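Local atomic coordinates of salivary nitrophorin (Cimex lectularius, PDB entry 2IMQ), a protein that carries nitric oxide on its heme in bed bug saliva and delivers it to the victim during feeding, causing vasodilation. Residues Q45-T51 with I80-G85; L172-T178 with L195-L201; P22-L28 with L263-Q268; A5-T11 with A276-L282. All coordinates share one frame; numbering follows the deposited sequence.

Contact 1: residues Q45-T51 with I80-G85; sequences QGFGFQT and ITETMG. With HEM (protoporphyrin IX containing Fe), chain B.
I80 meets both the other segment and the heme with its CD1 atom, which lies 3.7 Å from F49 O and 3.3 Å from HEM CMD. Its CG1 sits between the backbone N and the carbonyl carbon (chi1 64°), and the extended end carries the methyl out to the porphyrin rim. T81 turns its carbonyl toward F49: O lies in the plane of the phenyl ring, at its edge, and also takes a weak bond from Q50 N. E82 uses both its carbonyl and its carboxylate. E82 O accepts from F49 N (3.2 Å), the donor standing above the carbonyl plane. The side chain leaves away from the partner but bends back at chi2 (-69°), bringing OE2 within 2.8 Å of T51 N in an almost straight bond (177°), with a weak second bond from T51 OG1. T83 O then receives G46 N at 2.9 Å, while its OG1 is held by K114 O. Here the turn enters the six-stranded sheet of the DNase I-like sandwich, in which strands 39-46 and 84-91 are antiparallel neighbours. M84 faces Q45 in a non-hydrogen-bonded pair, and M84 N lies at the edge of the F49 ring, 3.6 Å from F49 CD1. Elsewhere on its rim this ring meets the heme, CD2 of F49 lying 3.5 Å from HEM C2C. G85 runs on into the sheet, bonded through its backbone to V44.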
# COMPACT_ATOMS: atom_id res chain seq x y z
N GLN A 45 -2.09 1.47 -7.97
CA GLN A 45 -1.19 1.51 -9.06
C GLN A 45 -1.96 1.13 -10.27
O GLN A 45 -2.77 0.20 -10.26
CB GLN A 45 -0.05 0.50 -8.84
CG GLN A 45 0.81 0.34 -10.08
CD GLN A 45 2.03 -0.46 -9.89
OE1 GLN A 45 2.60 -0.55 -8.79
NE2 GLN A 45 2.50 -1.00 -11.00
N GLY A 46 -1.66 1.82 -11.36
CA GLY A 46 -2.36 1.55 -12.59
C GLY A 46 -1.92 2.46 -13.72
O GLY A 46 -0.74 2.83 -13.85
N PHE A 47 -2.89 2.81 -14.53
CA PHE A 47 -2.60 3.56 -15.77
C PHE A 47 -3.61 4.63 -16.04
O PHE A 47 -4.81 4.39 -15.94
CB PHE A 47 -2.58 2.62 -16.95
CG PHE A 47 -1.45 1.65 -16.91
CD1 PHE A 47 -1.66 0.33 -16.50
CD2 PHE A 47 -0.15 2.06 -17.22
CE1 PHE A 47 -0.60 -0.57 -16.42
CE2 PHE A 47 0.92 1.16 -17.16
CZ PHE A 47 0.70 -0.15 -16.76
N GLY A 48 -3.11 5.80 -16.42
CA GLY A 48 -3.95 6.88 -16.93
C GLY A 48 -4.71 7.68 -15.87
O GLY A 48 -5.67 8.38 -16.19
N PHE A 49 -4.30 7.61 -14.61
CA PHE A 49 -5.05 8.32 -13.57
C PHE A 49 -5.18 9.83 -13.79
O PHE A 49 -6.26 10.36 -13.63
CB PHE A 49 -4.43 8.11 -12.20
CG PHE A 49 -4.41 6.67 -11.74
CD1 PHE A 49 -3.28 6.15 -11.17
CD2 PHE A 49 -5.54 5.89 -11.84
CE1 PHE A 49 -3.25 4.84 -10.76
CE2 PHE A 49 -5.53 4.56 -11.36
CZ PHE A 49 -4.37 4.06 -10.84
N GLN A 50 -4.05 10.48 -14.07
CA GLN A 50 -3.96 11.94 -14.16
C GLN A 50 -4.70 12.42 -15.39
O GLN A 50 -5.59 13.28 -15.30
CB GLN A 50 -2.48 12.34 -14.20
CG GLN A 50 -2.18 13.82 -14.06
CD GLN A 50 -0.76 14.06 -13.57
OE1 GLN A 50 -0.48 15.09 -12.96
NE2 GLN A 50 0.14 13.10 -13.82
N THR A 51 -4.35 11.87 -16.55
CA THR A 51 -5.08 12.19 -17.78
C THR A 51 -6.57 11.98 -17.55
O THR A 51 -7.41 12.87 -17.84
CB THR A 51 -4.58 11.29 -18.93
OG1 THR A 51 -3.26 11.71 -19.32
CG2 THR A 51 -5.41 11.48 -20.21
N ILE A 80 -2.31 12.07 -7.23
CA ILE A 80 -2.23 11.17 -8.36
C ILE A 80 -1.15 11.55 -9.36
O ILE A 80 -0.86 12.75 -9.62
CB ILE A 80 -3.59 10.99 -9.08
CG1 ILE A 80 -4.07 12.31 -9.68
CG2 ILE A 80 -4.61 10.37 -8.13
CD1 ILE A 80 -5.38 12.19 -10.48
N THR A 81 -0.57 10.52 -9.93
CA THR A 81 0.32 10.63 -11.08
C THR A 81 -0.29 9.81 -12.21
O THR A 81 -1.43 9.35 -12.11
CB THR A 81 1.75 10.18 -10.77
OG1 THR A 81 1.76 8.76 -10.52
CG2 THR A 81 2.28 10.81 -9.51
N GLU A 82 0.43 9.60 -13.29
CA GLU A 82 -0.13 8.75 -14.30
C GLU A 82 -0.34 7.29 -13.85
O GLU A 82 -1.27 6.65 -14.33
CB GLU A 82 0.68 8.82 -15.59
CG GLU A 82 0.16 9.87 -16.56
CD GLU A 82 -1.18 9.47 -17.13
OE1 GLU A 82 -1.23 8.50 -17.93
OE2 GLU A 82 -2.19 10.08 -16.75
N THR A 83 0.51 6.81 -12.93
CA THR A 83 0.51 5.41 -12.58
C THR A 83 0.24 5.14 -11.13
O THR A 83 0.13 3.97 -10.77
CB THR A 83 1.85 4.74 -12.93
OG1 THR A 83 2.89 5.35 -12.16
CG2 THR A 83 2.16 4.91 -14.41
N MET A 84 0.17 6.16 -10.29
CA MET A 84 0.01 5.96 -8.84
C MET A 84 -1.07 6.91 -8.28
O MET A 84 -1.25 8.01 -8.76
CB MET A 84 1.27 6.24 -8.05
CG MET A 84 2.47 5.31 -8.34
SD MET A 84 3.90 5.80 -7.48
CE MET A 84 4.42 7.06 -8.59
N GLY A 85 -1.71 6.47 -7.22
CA GLY A 85 -2.63 7.30 -6.46
C GLY A 85 -2.42 6.98 -4.97
O GLY A 85 -2.30 5.81 -4.58
CHA HEM B . -9.33 10.16 -6.69
CHB HEM B . -9.27 5.50 -5.36
CHC HEM B . -9.16 4.18 -9.99
CHD HEM B . -8.90 8.74 -11.36
C1A HEM B . -9.36 9.04 -5.91
C2A HEM B . -9.46 8.99 -4.47
C3A HEM B . -9.41 7.68 -4.12
C4A HEM B . -9.31 6.89 -5.32
CMA HEM B . -9.51 7.13 -2.71
CAA HEM B . -9.61 10.18 -3.50
CBA HEM B . -11.14 10.27 -3.27
CGA HEM B . -11.50 11.45 -2.38
O1A HEM B . -11.54 12.57 -2.89
O2A HEM B . -11.82 11.27 -1.18
C1B HEM B . -9.26 4.75 -6.50
C2B HEM B . -9.28 3.31 -6.55
C3B HEM B . -9.26 2.93 -7.82
C4B HEM B . -9.23 4.13 -8.62
CMB HEM B . -9.33 2.58 -5.26
CAB HEM B . -9.25 1.53 -8.41
CBB HEM B . -9.68 0.48 -7.70
C1C HEM B . -9.12 5.27 -10.81
C2C HEM B . -9.00 5.27 -12.25
C3C HEM B . -9.00 6.55 -12.62
C4C HEM B . -8.97 7.37 -11.45
CMC HEM B . -9.09 4.06 -13.18
CAC HEM B . -8.93 7.08 -14.04
CBC HEM B . -7.91 6.80 -14.85
C1D HEM B . -8.94 9.52 -10.23
C2D HEM B . -8.78 10.95 -10.23
C3D HEM B . -8.95 11.39 -8.81
C4D HEM B . -9.16 10.19 -8.05
CMD HEM B . -8.55 11.85 -11.44
CAD HEM B . -8.84 12.85 -8.35
CBD HEM B . -10.08 13.55 -8.90
CGD HEM B . -10.26 14.88 -8.24
O1D HEM B . -11.26 15.58 -8.62
O2D HEM B . -9.41 15.22 -7.36
NA HEM B . -9.29 7.74 -6.42
NB HEM B . -9.20 5.23 -7.78
NC HEM B . -9.07 6.56 -10.36
ND HEM B . -9.14 9.11 -8.91
FE HEM B . -9.32 7.17 -8.39

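Contact 2: residues L172-T178 with L195-L201; sequences LNVRVET and LMAFDQL
L172 touches L201 methyl to methyl, CD1 to CD1, at the start of a segment whose LNVR corresponds to the end of the GDxN(F/Y)R motif of the inositol 5-phosphatases, with V174 in the aromatic position. V174 CG1, anti to the backbone N (chi1 168°), is thereby set against the capping turn of D199, 3.3 Å from L201 N. That same L201 N bonds to D199 OD2, while D199 OD1 pairs with R244. R175 is gripped at both backbone polar atoms by Q200: its N donates to Q200 OE1 (2.8 Å), and its O receives Q200 N nearly along the C=O axis. K147 is a second donor to OE1. The guanidinium of R175 turns away to D171 and lies against Y224. V176 crosses L195 at about a right angle, CG1 to CD1 at 3.6 Å, and forms a single backbone bridge with D199. E177 N bonds to F198 O at 2.9 Å. Q200 NE2 donates a hydrogen bond to E177 OE1 at 2.9 Å; OE1 lies in the amide plane but is met from above the carboxylate plane, the two planes being 81° apart. T178 places CB over one face of the F198 ring, 4.2 Å from its centroid.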
# COMPACT_ATOMS: atom_id res chain seq x y z
N LEU A 172 5.31 -3.43 -4.69
CA LEU A 172 6.72 -3.12 -4.60
C LEU A 172 7.58 -3.64 -5.77
O LEU A 172 8.77 -3.45 -5.77
CB LEU A 172 7.29 -3.65 -3.31
CG LEU A 172 6.58 -3.25 -1.99
CD1 LEU A 172 7.23 -3.93 -0.82
CD2 LEU A 172 6.51 -1.77 -1.77
N ASN A 173 6.94 -4.33 -6.68
CA ASN A 173 7.60 -5.02 -7.78
C ASN A 173 8.49 -6.12 -7.30
O ASN A 173 9.45 -6.50 -7.91
CB ASN A 173 8.32 -4.08 -8.77
CG ASN A 173 8.35 -4.68 -10.12
OD1 ASN A 173 7.40 -5.37 -10.51
ND2 ASN A 173 9.43 -4.44 -10.85
N VAL A 174 8.13 -6.66 -6.14
CA VAL A 174 8.72 -7.85 -5.52
C VAL A 174 7.87 -9.08 -5.96
O VAL A 174 6.65 -9.04 -5.81
CB VAL A 174 8.74 -7.72 -3.98
CG1 VAL A 174 9.06 -9.02 -3.34
CG2 VAL A 174 9.74 -6.66 -3.58
N ARG A 175 8.54 -10.11 -6.41
CA ARG A 175 7.85 -11.30 -6.92
C ARG A 175 8.44 -12.57 -6.29
O ARG A 175 9.39 -12.50 -5.53
CB ARG A 175 7.92 -11.36 -8.44
CG ARG A 175 7.32 -10.12 -9.13
CD ARG A 175 5.82 -10.10 -8.97
NE ARG A 175 5.13 -9.04 -9.69
CZ ARG A 175 4.77 -7.89 -9.15
NH1 ARG A 175 5.10 -7.58 -7.90
NH2 ARG A 175 4.10 -7.02 -9.87
N VAL A 176 7.81 -13.69 -6.61
CA VAL A 176 8.28 -14.97 -6.15
C VAL A 176 9.19 -15.55 -7.21
O VAL A 176 8.75 -15.80 -8.33
CB VAL A 176 7.06 -15.87 -5.87
CG1 VAL A 176 7.44 -17.33 -5.68
CG2 VAL A 176 6.30 -15.40 -4.61
N GLU A 177 10.43 -15.78 -6.84
CA GLU A 177 11.46 -16.22 -7.75
C GLU A 177 11.59 -17.75 -7.72
O GLU A 177 12.54 -18.30 -7.21
CB GLU A 177 12.77 -15.53 -7.39
CG GLU A 177 13.80 -15.63 -8.49
CD GLU A 177 15.02 -14.79 -8.30
OE1 GLU A 177 14.93 -13.73 -7.65
OE2 GLU A 177 16.07 -15.21 -8.88
N THR A 178 10.62 -18.41 -8.32
CA THR A 178 10.68 -19.82 -8.64
C THR A 178 9.77 -20.05 -9.82
O THR A 178 9.10 -19.15 -10.32
CB THR A 178 10.30 -20.68 -7.44
OG1 THR A 178 10.59 -22.06 -7.69
CG2 THR A 178 8.84 -20.59 -7.05
N LEU A 195 6.57 -21.02 0.24
CA LEU A 195 6.58 -20.22 -0.99
C LEU A 195 7.24 -18.85 -0.74
O LEU A 195 8.00 -18.33 -1.58
CB LEU A 195 5.19 -20.10 -1.59
CG LEU A 195 5.12 -19.42 -2.96
CD1 LEU A 195 6.01 -20.11 -3.93
CD2 LEU A 195 3.75 -19.34 -3.42
N MET A 196 6.98 -18.30 0.43
CA MET A 196 7.58 -17.04 0.85
C MET A 196 9.09 -17.11 0.91
O MET A 196 9.78 -16.10 0.82
CB MET A 196 7.00 -16.57 2.19
CG MET A 196 7.16 -15.08 2.48
SD MET A 196 6.19 -14.16 1.21
CE MET A 196 4.62 -13.93 1.81
N ALA A 197 9.65 -18.31 1.04
CA ALA A 197 11.11 -18.48 0.99
C ALA A 197 11.70 -17.99 -0.35
O ALA A 197 12.83 -17.58 -0.38
CB ALA A 197 11.51 -19.88 1.29
N PHE A 198 10.91 -17.98 -1.41
CA PHE A 198 11.32 -17.57 -2.77
C PHE A 198 10.95 -16.12 -3.06
O PHE A 198 11.32 -15.60 -4.11
CB PHE A 198 10.70 -18.49 -3.80
CG PHE A 198 11.09 -19.90 -3.61
CD1 PHE A 198 10.23 -20.81 -3.02
CD2 PHE A 198 12.34 -20.34 -3.99
CE1 PHE A 198 10.61 -22.10 -2.80
CE2 PHE A 198 12.69 -21.68 -3.79
CZ PHE A 198 11.84 -22.52 -3.19
N ASP A 199 10.22 -15.46 -2.17
CA ASP A 199 9.84 -14.10 -2.36
C ASP A 199 11.08 -13.20 -2.30
O ASP A 199 12.00 -13.40 -1.53
CB ASP A 199 8.80 -13.70 -1.29
CG ASP A 199 8.45 -12.26 -1.38
OD1 ASP A 199 7.59 -11.87 -2.23
OD2 ASP A 199 8.95 -11.42 -0.57
N GLN A 200 11.03 -12.15 -3.12
CA GLN A 200 12.21 -11.26 -3.30
C GLN A 200 12.37 -10.17 -2.25
O GLN A 200 13.37 -9.49 -2.25
CB GLN A 200 12.18 -10.67 -4.70
CG GLN A 200 12.43 -11.67 -5.80
CD GLN A 200 12.12 -11.20 -7.15
OE1 GLN A 200 11.20 -10.40 -7.37
NE2 GLN A 200 12.81 -11.78 -8.13
N LEU A 201 11.44 -10.00 -1.31
CA LEU A 201 11.61 -8.91 -0.35
C LEU A 201 12.89 -9.12 0.44
O LEU A 201 13.64 -8.18 0.67
CB LEU A 201 10.39 -8.78 0.55
CG LEU A 201 10.49 -7.61 1.56
CD1 LEU A 201 10.60 -6.29 0.84
CD2 LEU A 201 9.25 -7.65 2.44

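Contact 3: residues P22-L28 with L263-Q268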
# COMPACT_ATOMS: atom_id res chain seq x y z
N PRO A 22 -14.15 0.41 -7.27
CA PRO A 22 -15.40 -0.25 -6.98
C PRO A 22 -16.32 0.70 -6.24
O PRO A 22 -15.89 1.74 -5.74
CB PRO A 22 -14.99 -1.46 -6.12
CG PRO A 22 -13.73 -1.09 -5.55
CD PRO A 22 -13.04 -0.13 -6.46
N THR A 23 -17.60 0.36 -6.20
CA THR A 23 -18.58 1.19 -5.54
C THR A 23 -18.84 0.68 -4.12
O THR A 23 -19.29 1.46 -3.29
CB THR A 23 -19.86 1.25 -6.43
OG1 THR A 23 -20.70 2.34 -6.03
CG2 THR A 23 -20.68 0.01 -6.33
N ASN A 24 -18.52 -0.59 -3.84
CA ASN A 24 -18.63 -1.17 -2.51
C ASN A 24 -17.28 -1.03 -1.75
O ASN A 24 -16.35 -1.77 -1.98
CB ASN A 24 -19.25 -2.60 -2.54
CG ASN A 24 -18.26 -3.75 -2.59
OD1 ASN A 24 -17.82 -4.14 -3.65
ND2 ASN A 24 -17.91 -4.28 -1.40
N LEU A 25 -17.20 -0.02 -0.89
CA LEU A 25 -15.91 0.46 -0.39
C LEU A 25 -15.69 0.15 1.06
O LEU A 25 -14.57 0.17 1.54
CB LEU A 25 -15.81 1.96 -0.63
CG LEU A 25 -15.81 2.48 -2.06
CD1 LEU A 25 -15.82 3.98 -2.04
CD2 LEU A 25 -14.62 1.96 -2.87
N GLU A 26 -16.74 -0.13 1.81
CA GLU A 26 -16.59 -0.46 3.20
C GLU A 26 -15.71 -1.67 3.40
O GLU A 26 -14.86 -1.67 4.27
CB GLU A 26 -17.95 -0.70 3.89
CG GLU A 26 -18.73 0.57 4.16
CD GLU A 26 -19.77 0.42 5.25
OE1 GLU A 26 -20.14 -0.73 5.52
OE2 GLU A 26 -20.20 1.45 5.85
N GLU A 27 -15.93 -2.71 2.62
CA GLU A 27 -15.12 -3.88 2.72
C GLU A 27 -13.64 -3.58 2.36
O GLU A 27 -12.73 -4.03 3.07
CB GLU A 27 -15.65 -4.94 1.79
CG GLU A 27 -14.94 -6.27 1.88
CD GLU A 27 -15.53 -7.32 0.96
OE1 GLU A 27 -15.05 -8.46 1.01
OE2 GLU A 27 -16.47 -7.03 0.18
N LEU A 28 -13.43 -2.82 1.30
CA LEU A 28 -12.11 -2.46 0.82
C LEU A 28 -11.30 -1.78 1.91
O LEU A 28 -10.09 -1.97 2.02
CB LEU A 28 -12.25 -1.55 -0.40
CG LEU A 28 -10.95 -1.25 -1.10
CD1 LEU A 28 -10.39 -2.43 -1.83
CD2 LEU A 28 -11.06 -0.08 -2.03
N LEU A 263 -8.10 -9.30 -0.08
CA LEU A 263 -9.56 -9.23 -0.16
C LEU A 263 -10.02 -9.90 -1.42
O LEU A 263 -10.16 -9.34 -2.51
CB LEU A 263 -10.01 -7.80 -0.12
CG LEU A 263 -9.53 -6.99 1.07
CD1 LEU A 263 -10.06 -5.58 0.94
CD2 LEU A 263 -9.91 -7.62 2.39
N THR A 264 -10.28 -11.19 -1.25
CA THR A 264 -10.51 -12.05 -2.40
C THR A 264 -11.89 -11.80 -3.04
O THR A 264 -12.09 -12.18 -4.19
CB THR A 264 -10.27 -13.53 -2.02
OG1 THR A 264 -10.99 -13.86 -0.84
CG2 THR A 264 -8.76 -13.74 -1.63
N ASN A 265 -12.79 -11.07 -2.36
CA ASN A 265 -14.10 -10.67 -2.97
C ASN A 265 -14.01 -9.61 -4.05
O ASN A 265 -14.96 -9.39 -4.80
CB ASN A 265 -15.05 -10.16 -1.87
CG ASN A 265 -15.56 -11.26 -1.00
OD1 ASN A 265 -15.66 -12.43 -1.45
ND2 ASN A 265 -15.87 -10.94 0.24
N TYR A 266 -12.88 -8.90 -4.10
CA TYR A 266 -12.61 -7.99 -5.19
C TYR A 266 -11.84 -8.69 -6.29
O TYR A 266 -10.59 -8.63 -6.32
CB TYR A 266 -11.84 -6.75 -4.65
CG TYR A 266 -12.66 -5.93 -3.69
CD1 TYR A 266 -12.65 -6.18 -2.34
CD2 TYR A 266 -13.49 -4.91 -4.14
CE1 TYR A 266 -13.42 -5.44 -1.45
CE2 TYR A 266 -14.26 -4.15 -3.26
CZ TYR A 266 -14.24 -4.42 -1.92
OH TYR A 266 -14.97 -3.70 -1.00
N LYS A 267 -12.58 -9.38 -7.18
CA LYS A 267 -11.98 -10.22 -8.23
C LYS A 267 -11.88 -9.57 -9.58
O LYS A 267 -11.50 -10.22 -10.56
CB LYS A 267 -12.78 -11.51 -8.44
CG LYS A 267 -12.96 -12.31 -7.21
CD LYS A 267 -13.65 -13.65 -7.48
CE LYS A 267 -14.24 -14.19 -6.19
NZ LYS A 267 -13.20 -14.51 -5.17
N GLN A 268 -12.18 -8.29 -9.64
CA GLN A 268 -12.35 -7.60 -10.91
C GLN A 268 -11.07 -7.60 -11.71
O GLN A 268 -11.08 -7.37 -12.92
CB GLN A 268 -12.75 -6.13 -10.69
CG GLN A 268 -14.06 -5.94 -9.94
CD GLN A 268 -13.86 -5.53 -8.51
OE1 GLN A 268 -14.34 -4.49 -8.09
NE2 GLN A 268 -13.17 -6.33 -7.77
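Y266 pushes its hydroxyl into the start of the short helix 26-29, where OH donates to N24 O at 2.6 Å and receives a weak, bent bond from L28 N (2.9 Å). The same segment also packs on the ring. L28 CD1 stands over the centre of one face, 4.2 Å from the Y266 ring centroid and only 7° off the normal. P22 crosses the ring at about a right angle, with its CG 3.9 Å from Y266 CE2. The N24 side chain comes from the opposite direction, its amide nearly coplanar with the phenol ring (2° apart). E27 runs past the Y266 ring in the reverse sense, and its extended chain, CG anti to the backbone N (chi1 -176°), carries the carboxylate on to N265. There N265 ND2 bonds to E27 OE1 at 2.7 Å, the oxygen accepting through its syn lone pair.

One step out, a type I turn from L263 to Y266 sets N265 and the tyrosine side by side, and L263 CD1 packs on L28 CA. K267 NZ bonds to T264 O and D231. L28 rests on V12 and P273, while P22 touches W14 and the heme and so belongs to its pocket. With its hydrogen given to N24 O and only a weak bond from L28 N, the hydroxyl is probably oriented by the N24 carbonyl, while the buried L28 O finds no partner in the model.

Contact 4: residues A5-T11 with A276-L282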
# COMPACT_ATOMS: atom_id res chain seq x y z
N ALA A 5 -3.62 7.02 23.99
CA ALA A 5 -2.49 6.14 24.14
C ALA A 5 -2.20 5.45 22.80
O ALA A 5 -1.04 5.24 22.48
CB ALA A 5 -2.77 5.10 25.17
N GLN A 6 -3.24 5.06 22.08
CA GLN A 6 -3.08 4.33 20.81
C GLN A 6 -3.99 4.86 19.71
O GLN A 6 -5.02 5.47 19.98
CB GLN A 6 -3.37 2.84 20.99
CG GLN A 6 -2.52 2.18 22.04
CD GLN A 6 -2.74 0.69 22.14
OE1 GLN A 6 -3.86 0.25 22.41
NE2 GLN A 6 -1.67 -0.11 21.93
N LEU A 7 -3.62 4.57 18.46
CA LEU A 7 -4.45 4.86 17.35
C LEU A 7 -4.46 3.64 16.45
O LEU A 7 -3.51 2.82 16.45
CB LEU A 7 -3.93 6.09 16.59
CG LEU A 7 -3.93 7.43 17.34
CD1 LEU A 7 -3.14 8.47 16.64
CD2 LEU A 7 -5.35 7.88 17.57
N SER A 8 -5.52 3.52 15.66
CA SER A 8 -5.60 2.47 14.62
C SER A 8 -5.49 3.03 13.22
O SER A 8 -5.92 4.14 12.94
CB SER A 8 -6.88 1.69 14.76
OG SER A 8 -7.99 2.51 14.63
N VAL A 9 -4.84 2.26 12.37
CA VAL A 9 -4.57 2.64 11.00
C VAL A 9 -4.98 1.48 10.14
O VAL A 9 -4.63 0.33 10.45
CB VAL A 9 -3.04 2.91 10.75
CG1 VAL A 9 -2.76 3.29 9.28
CG2 VAL A 9 -2.53 3.93 11.72
N HIS A 10 -5.77 1.75 9.10
CA HIS A 10 -6.04 0.79 8.02
C HIS A 10 -5.36 1.27 6.77
O HIS A 10 -5.44 2.46 6.44
CB HIS A 10 -7.55 0.67 7.74
CG HIS A 10 -8.32 -0.04 8.81
ND1 HIS A 10 -9.62 -0.48 8.63
CD2 HIS A 10 -7.98 -0.37 10.08
CE1 HIS A 10 -10.03 -1.05 9.75
NE2 HIS A 10 -9.07 -0.98 10.65
N THR A 11 -4.70 0.37 6.09
CA THR A 11 -4.16 0.64 4.77
C THR A 11 -4.70 -0.34 3.77
O THR A 11 -4.90 -1.52 4.10
CB THR A 11 -2.60 0.57 4.78
OG1 THR A 11 -2.14 -0.75 5.06
CG2 THR A 11 -2.02 1.51 5.83
N ALA A 276 -4.40 -4.00 5.44
CA ALA A 276 -3.70 -4.18 6.69
C ALA A 276 -4.33 -3.28 7.72
O ALA A 276 -4.79 -2.19 7.41
CB ALA A 276 -2.20 -3.88 6.57
N LYS A 277 -4.31 -3.75 8.94
CA LYS A 277 -4.87 -3.05 10.08
C LYS A 277 -3.80 -3.07 11.15
O LYS A 277 -3.23 -4.12 11.45
CB LYS A 277 -6.17 -3.68 10.61
CG LYS A 277 -7.25 -3.84 9.57
CD LYS A 277 -8.51 -4.49 10.14
CE LYS A 277 -9.52 -4.78 9.06
NZ LYS A 277 -10.77 -5.35 9.69
N PHE A 278 -3.54 -1.90 11.72
CA PHE A 278 -2.49 -1.75 12.75
C PHE A 278 -3.02 -1.00 13.93
O PHE A 278 -3.88 -0.14 13.78
CB PHE A 278 -1.33 -0.92 12.19
CG PHE A 278 -0.74 -1.46 10.93
CD1 PHE A 278 -1.22 -1.04 9.70
CD2 PHE A 278 0.36 -2.29 10.98
CE1 PHE A 278 -0.65 -1.52 8.53
CE2 PHE A 278 0.95 -2.74 9.75
CZ PHE A 278 0.39 -2.36 8.57
N ARG A 279 -2.38 -1.25 15.06
CA ARG A 279 -2.55 -0.41 16.24
C ARG A 279 -1.18 0.17 16.59
O ARG A 279 -0.22 -0.59 16.73
CB ARG A 279 -3.08 -1.23 17.37
CG ARG A 279 -3.28 -0.52 18.68
CD ARG A 279 -3.77 -1.50 19.76
NE ARG A 279 -5.03 -2.12 19.36
CZ ARG A 279 -5.36 -3.39 19.58
NH1 ARG A 279 -4.51 -4.24 20.17
NH2 ARG A 279 -6.55 -3.83 19.17
N VAL A 280 -1.08 1.49 16.64
CA VAL A 280 0.15 2.16 17.01
C VAL A 280 0.06 2.74 18.41
O VAL A 280 -1.02 3.18 18.82
CB VAL A 280 0.56 3.23 15.97
CG1 VAL A 280 0.55 2.64 14.56
CG2 VAL A 280 -0.27 4.44 16.01
N THR A 281 1.17 2.69 19.14
CA THR A 281 1.23 3.20 20.53
C THR A 281 2.01 4.48 20.53
O THR A 281 3.18 4.52 20.16
CB THR A 281 1.86 2.13 21.43
OG1 THR A 281 1.07 0.95 21.37
CG2 THR A 281 1.87 2.56 22.90
N LEU A 282 1.36 5.57 20.88
CA LEU A 282 2.00 6.89 20.83
C LEU A 282 3.07 7.10 21.89
O LEU A 282 4.00 7.90 21.72
CB LEU A 282 0.96 7.98 21.02
CG LEU A 282 0.06 8.26 19.83
CD1 LEU A 282 -0.72 7.07 19.41
CD2 LEU A 282 -0.91 9.44 20.11
OXT LEU A 282 3.03 6.47 22.95
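K277 lies along one face of the H10 imidazole, touching it with four successive carbons. CB comes first, 3.8 Å from H10 CD2. CG sits over the ring, 3.7 Å from the H10 centroid and 19° off its normal, in a CH-pi contact. CD follows at 3.6 Å from H10 NE2, and CE ends the overlap 3.8 Å from H10 CE1. NZ continues past the ring to a salt bridge with E35. The fully extended chain, its CG anti to the carbonyl carbon (chi1 -54°), is what keeps the methylenes over the imidazole; H10 itself is held by ND1 bonding to L29 O.

Under these side chains run two antiparallel strands. Hydrogen-bonded pairs L7-V280, V9-F278 and T11-A276 each carry two bonds, such as V280 N to L7 O at 2.8 Å, and they are separated by non-hydrogen-bonded pairs including H10-K277. At the outer end Q6 and T281 lie side by side, Q6 NE2 giving a nearly straight bond (174°) to T281 OG1 at 3.0 Å. R279 crosses the Q6 amide with its CD 3.2 Å from Q6 OE1. The ladder finishes with L282 N on A5 O, and L282 CD1 folds back to L7 CG.

The pair lies inside the six-stranded sheet of the beta-sandwich, strand 39-46 flanking 6-17 and edge strand 255-262 flanking 274-281. L7, V9, T11, F278 and V280 face the second sheet, meeting F129 and F131 of strand 127-135 and F165, F167 and I169 of strand 165-169, while H10 meets L29 of helix 26-29, E35 and P37.

Overall arrangement
Contacts 1 and 4 belong to one sheet, since strands 39-46 and 6-17 are neighbours in it, yet their centres lie 28 Å apart, on opposite sides of the chain's centre. Contact 4 joins the two chain ends; helix 26-29 of contact 3 follows strand 6-17 in the chain, and the nearest atoms of contacts 3 and 4 are about 6 Å apart. The heme lies between contacts 1 and 3: F49 and I80 approach it from one side of the porphyrin plane, P22 from the other. The side chains of F49 and P22 are each about 7 Å from that of C60, the iron-binding cysteine. Contact 2 stands apart from this pocket, its centre 25 Å from that of contact 1.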